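Side-chain contacts in hypothetical protein ybgI (Escherichia coli, Escherichia coli O157:H7, PDB 1NMO), which forms a ring-shaped hexamer with a dinuclear metal site in each subunit and may help degrade radiation-damaged nucleotides: residues 95-98 and 99-103; 218-221 and 222-226. All blocks are in the same frame, centred on the assembly; numbering follows the deposited sequence.

Contact 1 of 2, residues 95-98 and 99-103. With FE (Fe (III) ion), chain H.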
loop_
_atom_site.group_PDB
_atom_site.type_symbol
_atom_site.label_atom_id
_atom_site.label_comp_id
_atom_site.label_asym_id
_atom_site.label_seq_id
_atom_site.Cartn_x
_atom_site.Cartn_y
_atom_site.Cartn_z
ATOM N N GLY A 95 -5.422 16.635 -37.793
ATOM C CA GLY A 95 -4.238 16.101 -37.118
ATOM C C GLY A 95 -2.983 16.559 -37.917
ATOM O O GLY A 95 -3.053 16.674 -39.158
ATOM N N TRP A 96 -1.870 16.908 -37.246
ATOM C CA TRP A 96 -0.599 17.217 -37.887
ATOM C C TRP A 96 0.455 16.384 -37.150
ATOM O O TRP A 96 0.728 16.609 -35.967
ATOM C CB TRP A 96 -0.235 18.691 -37.787
ATOM C CG TRP A 96 -0.872 19.482 -38.869
ATOM C CD1 TRP A 96 -0.392 19.671 -40.125
ATOM C CD2 TRP A 96 -2.184 20.084 -38.849
ATOM N NE1 TRP A 96 -1.304 20.337 -40.892
ATOM C CE2 TRP A 96 -2.416 20.606 -40.138
ATOM C CE3 TRP A 96 -3.185 20.233 -37.853
ATOM C CZ2 TRP A 96 -3.594 21.253 -40.477
ATOM C CZ3 TRP A 96 -4.353 20.869 -38.172
ATOM C CH2 TRP A 96 -4.558 21.379 -39.494
ATOM N N HIS A 97 1.062 15.419 -37.836
ATOM C CA HIS A 97 2.074 14.559 -37.233
ATOM C C HIS A 97 3.494 15.172 -37.398
ATOM O O HIS A 97 3.791 16.157 -36.719
ATOM C CB HIS A 97 1.966 13.150 -37.840
ATOM C CG HIS A 97 2.803 12.111 -37.160
ATOM N ND1 HIS A 97 3.690 11.303 -37.854
ATOM C CD2 HIS A 97 2.939 11.778 -35.849
ATOM C CE1 HIS A 97 4.344 10.528 -37.000
ATOM N NE2 HIS A 97 3.908 10.792 -35.778
ATOM N N LEU A 98 4.355 14.705 -38.313
ATOM C CA LEU A 98 5.730 15.259 -38.312
ATOM C C LEU A 98 5.853 16.774 -38.353
ATOM O O LEU A 98 6.712 17.393 -37.633
ATOM C CB LEU A 98 6.593 14.586 -39.405
ATOM C CG LEU A 98 6.626 13.045 -39.147
ATOM C CD1 LEU A 98 7.457 12.311 -40.218
ATOM C CD2 LEU A 98 7.214 12.734 -37.789
ATOM N N PRO A 99 4.997 17.435 -39.140
ATOM C CA PRO A 99 5.162 18.897 -39.140
ATOM C C PRO A 99 5.059 19.471 -37.738
ATOM O O PRO A 99 5.741 20.478 -37.385
ATOM C CB PRO A 99 4.043 19.383 -40.073
ATOM C CG PRO A 99 3.904 18.201 -41.057
ATOM C CD PRO A 99 3.947 17.017 -40.076
ATOM N N LEU A 100 4.237 18.852 -36.895
ATOM C CA LEU A 100 4.087 19.405 -35.514
ATOM C C LEU A 100 5.238 18.960 -34.591
ATOM O O LEU A 100 5.352 19.418 -33.463
ATOM C CB LEU A 100 2.693 19.056 -34.946
ATOM C CG LEU A 100 2.215 19.874 -33.718
ATOM C CD1 LEU A 100 2.251 21.384 -33.997
ATOM C CD2 LEU A 100 0.733 19.518 -33.542
ATOM N N ASP A 101 6.081 18.056 -35.060
ATOM C CA ASP A 101 7.281 17.692 -34.295
ATOM C C ASP A 101 8.415 18.649 -34.698
ATOM O O ASP A 101 9.068 19.251 -33.851
ATOM C CB ASP A 101 7.741 16.231 -34.592
ATOM C CG ASP A 101 6.879 15.215 -33.894
ATOM O OD1 ASP A 101 6.617 15.450 -32.691
ATOM O OD2 ASP A 101 6.426 14.221 -34.519
ATOM N N ALA A 102 8.614 18.786 -36.018
ATOM C CA ALA A 102 9.688 19.612 -36.585
ATOM C C ALA A 102 9.605 21.149 -36.553
ATOM O O ALA A 102 10.618 21.790 -36.397
ATOM C CB ALA A 102 9.981 19.154 -38.018
ATOM N N HIS A 103 8.449 21.779 -36.648
ATOM C CA HIS A 103 8.475 23.270 -36.644
ATOM C C HIS A 103 9.432 23.953 -35.618
ATOM O O HIS A 103 9.288 23.806 -34.407
ATOM C CB HIS A 103 7.041 23.810 -36.493
ATOM C CG HIS A 103 6.883 25.214 -36.959
ATOM N ND1 HIS A 103 6.794 26.288 -36.082
ATOM C CD2 HIS A 103 6.964 25.748 -38.206
ATOM C CE1 HIS A 103 6.837 27.416 -36.767
ATOM N NE2 HIS A 103 6.943 27.116 -38.059
HETATM FE FE FE H . 5.855 12.888 -32.558
HETATM O O HOH W 1 8.074 12.098 -32.847
#
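Leu98 and Asp101 meet at the start of the short helix 98-102, which carries an aspartate ligand into the dinuclear iron site. Asp101 OD2 binds the iron of chain H at 2.4 Å. Asp101 OD1 lies farther from the same iron, at 2.7 Å, and also has a hydrogen bond from Asn108 ND2. The carboxylate is thus held at both oxygens. His63, Glu219 and a water complete the ligands of this iron.

With chi1 at -77°, CG of Asp101 stands beside its own backbone N, and the carboxylate comes near the side chain of Leu98. Leu98 CD2 meets Asp101 OD2 at 3.7 Å, an apolar methyl set against a metal-bound oxygen. The imidazole of His97 also lies close by, but is not bonded to the carboxylate. Its ND1 is hydrogen-bonded to Asp21 OD1.

The carbonyls of His97 and Leu98 accept the bonds of the first turn. Leu98 O takes two, from Asp101 N at 2.7 Å and from Ala102 N at 2.9 Å. The second is nearly straight, with an N-H...O angle of 173°. His97 O accepts from Leu100 N at 2.7 Å and, weakly, from Asp101 N. Trp96 O sits 3.3 Å from Leu100 CB and accepts a hydrogen bond from ND1 of His63, so this carbonyl probably helps to orient His63, which binds the same iron.

Trp96 and His97 link strand 92-95 to the helix. The Trp96 ring reaches back to Ile10 and Asn11 of helix 3-13, and Pro99 packs on the loop at Ser16. The backbones of Leu100 and Asp101 are hydrogen-bonded to Asn108 and Asn109 at the start of helix 108-116.

Contact 2 of 2, residues 218-221 and 222-226; sequences TERG and GIRAL. With FE (Fe (III) ion), chain H; FE (Fe (III) ion), chain G.
Arg220 and Gly221 lead into the first turn of helix 221-233, where Arg224 and Ala225 bond back to them. The residue just before, Glu219, is the bridging ligand of the dinuclear iron site. Its OE1 binds the iron of chain G at 2.3 Å, and OE2 binds the iron of chain H at 2.3 Å. One carboxylate therefore links both metals. OE2 is also hydrogen-bonded to Thr172 OG1.

Arg224 N donates to Arg220 O at 3.1 Å, with an N-H...O angle of 154°. Ala225 N donates to Gly221 O at 2.8 Å. Glu219 O has no such direct link to Ile223 N. A water stands between them and bonds to both, so it extends the helical pattern one step toward the metal ligand.

Arg224 CG points opposite its own amide nitrogen (chi1 -175°), and the chain then bends at chi3 (46°). The bend brings the guanidinium back over the backbone of Arg220, whose carbonyl lies under one face, offset toward the rim. Arg224 NH1 comes to 4.0 Å from Arg220 CB. Arg220 NH2 is hydrogen-bonded to Ala217 O and Leu150 O. Both arginine side chains touch Phe240 of strand 237-240. Ile223 CG2 packs against Arg220 O at 3.6 Å. A second water donates to Gly221 O at 2.7 Å and accepts a weak bond from Arg224 NE at 3.4 Å.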
loop_
_atom_site.group_PDB
_atom_site.type_symbol
_atom_site.label_atom_id
_atom_site.label_comp_id
_atom_site.label_asym_id
_atom_site.label_seq_id
_atom_site.Cartn_x
_atom_site.Cartn_y
_atom_site.Cartn_z
ATOM N N THR A 218 6.110 14.074 -23.435
ATOM C CA THR A 218 6.917 14.910 -24.287
ATOM C C THR A 218 6.242 15.515 -25.522
ATOM O O THR A 218 6.862 16.387 -26.216
ATOM C CB THR A 218 8.207 14.157 -24.720
ATOM O OG1 THR A 218 7.854 12.972 -25.482
ATOM C CG2 THR A 218 9.027 13.719 -23.417
ATOM N N GLU A 219 4.970 15.145 -25.776
ATOM C CA GLU A 219 4.284 15.662 -26.957
ATOM C C GLU A 219 3.010 16.446 -26.641
ATOM O O GLU A 219 1.963 16.376 -27.351
ATOM C CB GLU A 219 4.049 14.534 -27.981
ATOM C CG GLU A 219 5.425 14.013 -28.419
ATOM C CD GLU A 219 5.363 13.201 -29.665
ATOM O OE1 GLU A 219 4.241 12.667 -29.949
ATOM O OE2 GLU A 219 6.413 13.088 -30.350
ATOM N N ARG A 220 3.106 17.151 -25.513
ATOM C CA ARG A 220 2.060 18.054 -25.173
ATOM C C ARG A 220 2.623 19.421 -25.688
ATOM O O ARG A 220 1.874 20.275 -26.148
ATOM C CB ARG A 220 1.891 18.101 -23.675
ATOM C CG ARG A 220 1.211 16.921 -23.091
ATOM C CD ARG A 220 1.310 17.060 -21.579
ATOM N NE ARG A 220 2.712 16.853 -21.142
ATOM C CZ ARG A 220 3.087 16.787 -19.864
ATOM N NH1 ARG A 220 2.191 16.921 -18.890
ATOM N NH2 ARG A 220 4.349 16.558 -19.568
ATOM N N GLY A 221 3.945 19.610 -25.673
ATOM C CA GLY A 221 4.421 20.945 -26.059
ATOM C C GLY A 221 3.877 21.581 -27.331
ATOM O O GLY A 221 3.371 22.702 -27.296
ATOM N N GLY A 222 3.999 20.861 -28.452
ATOM C CA GLY A 222 3.577 21.322 -29.785
ATOM C C GLY A 222 2.123 21.682 -29.997
ATOM O O GLY A 222 1.785 22.796 -30.417
ATOM N N ILE A 223 1.243 20.736 -29.717
ATOM C CA ILE A 223 -0.180 21.005 -29.914
ATOM C C ILE A 223 -0.625 22.114 -28.957
ATOM O O ILE A 223 -1.526 22.912 -29.267
ATOM C CB ILE A 223 -0.991 19.679 -29.729
ATOM C CG1 ILE A 223 -2.424 19.874 -30.104
ATOM C CG2 ILE A 223 -0.833 19.175 -28.319
ATOM C CD1 ILE A 223 -3.139 20.540 -28.956
ATOM N N ARG A 224 -0.001 22.162 -27.778
ATOM C CA ARG A 224 -0.306 23.224 -26.841
ATOM C C ARG A 224 0.185 24.529 -27.460
ATOM O O ARG A 224 -0.560 25.495 -27.584
ATOM C CB ARG A 224 0.365 22.998 -25.445
ATOM C CG ARG A 224 -0.093 24.129 -24.382
ATOM C CD ARG A 224 0.191 23.700 -22.879
ATOM N NE ARG A 224 1.523 23.174 -22.851
ATOM C CZ ARG A 224 1.962 22.109 -22.216
ATOM N NH1 ARG A 224 1.155 21.370 -21.467
ATOM N NH2 ARG A 224 3.262 21.810 -22.407
ATOM N N ALA A 225 1.438 24.567 -27.889
ATOM C CA ALA A 225 1.919 25.821 -28.459
ATOM C C ALA A 225 1.037 26.251 -29.632
ATOM O O ALA A 225 0.673 27.414 -29.714
ATOM C CB ALA A 225 3.375 25.687 -28.922
ATOM N N LEU A 226 0.654 25.316 -30.503
ATOM C CA LEU A 226 -0.135 25.682 -31.669
ATOM C C LEU A 226 -1.490 26.224 -31.266
ATOM O O LEU A 226 -2.022 27.179 -31.857
ATOM C CB LEU A 226 -0.240 24.451 -32.612
ATOM C CG LEU A 226 -1.240 24.570 -33.788
ATOM C CD1 LEU A 226 -0.690 25.533 -34.848
ATOM C CD2 LEU A 226 -1.461 23.191 -34.422
HETATM FE FE FE H . 5.855 12.888 -32.558
HETATM FE FE FE G . 4.011 10.729 -31.158
HETATM O O HOH W 2 1.988 17.792 -29.778
HETATM O O HOH W 3 3.867 24.126 -25.116
HETATM O O HOH W 1 8.074 12.098 -32.847
#

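How the contacts relate
Contact 1 comes first along the chain and contact 2 well after it, yet their centres are 10 Å apart. Each involves the start of a helix, 98-102 in one and 221-233 in the other. They meet at the iron of chain H, where Asp101 OD1 lies 3.3 Å from Glu219 OE2. Both carboxylates bind this iron, whose positive charge probably offsets their repulsion. Beside the site, Leu100 CD1 packs on Leu226 CD2 at 4.1 Å. Asn108 of helix 108-116 joins the two, with ND2 bonded to Asp101 and OD1 to Gly222 N. Ligands distant in sequence are thus gathered into one metal site.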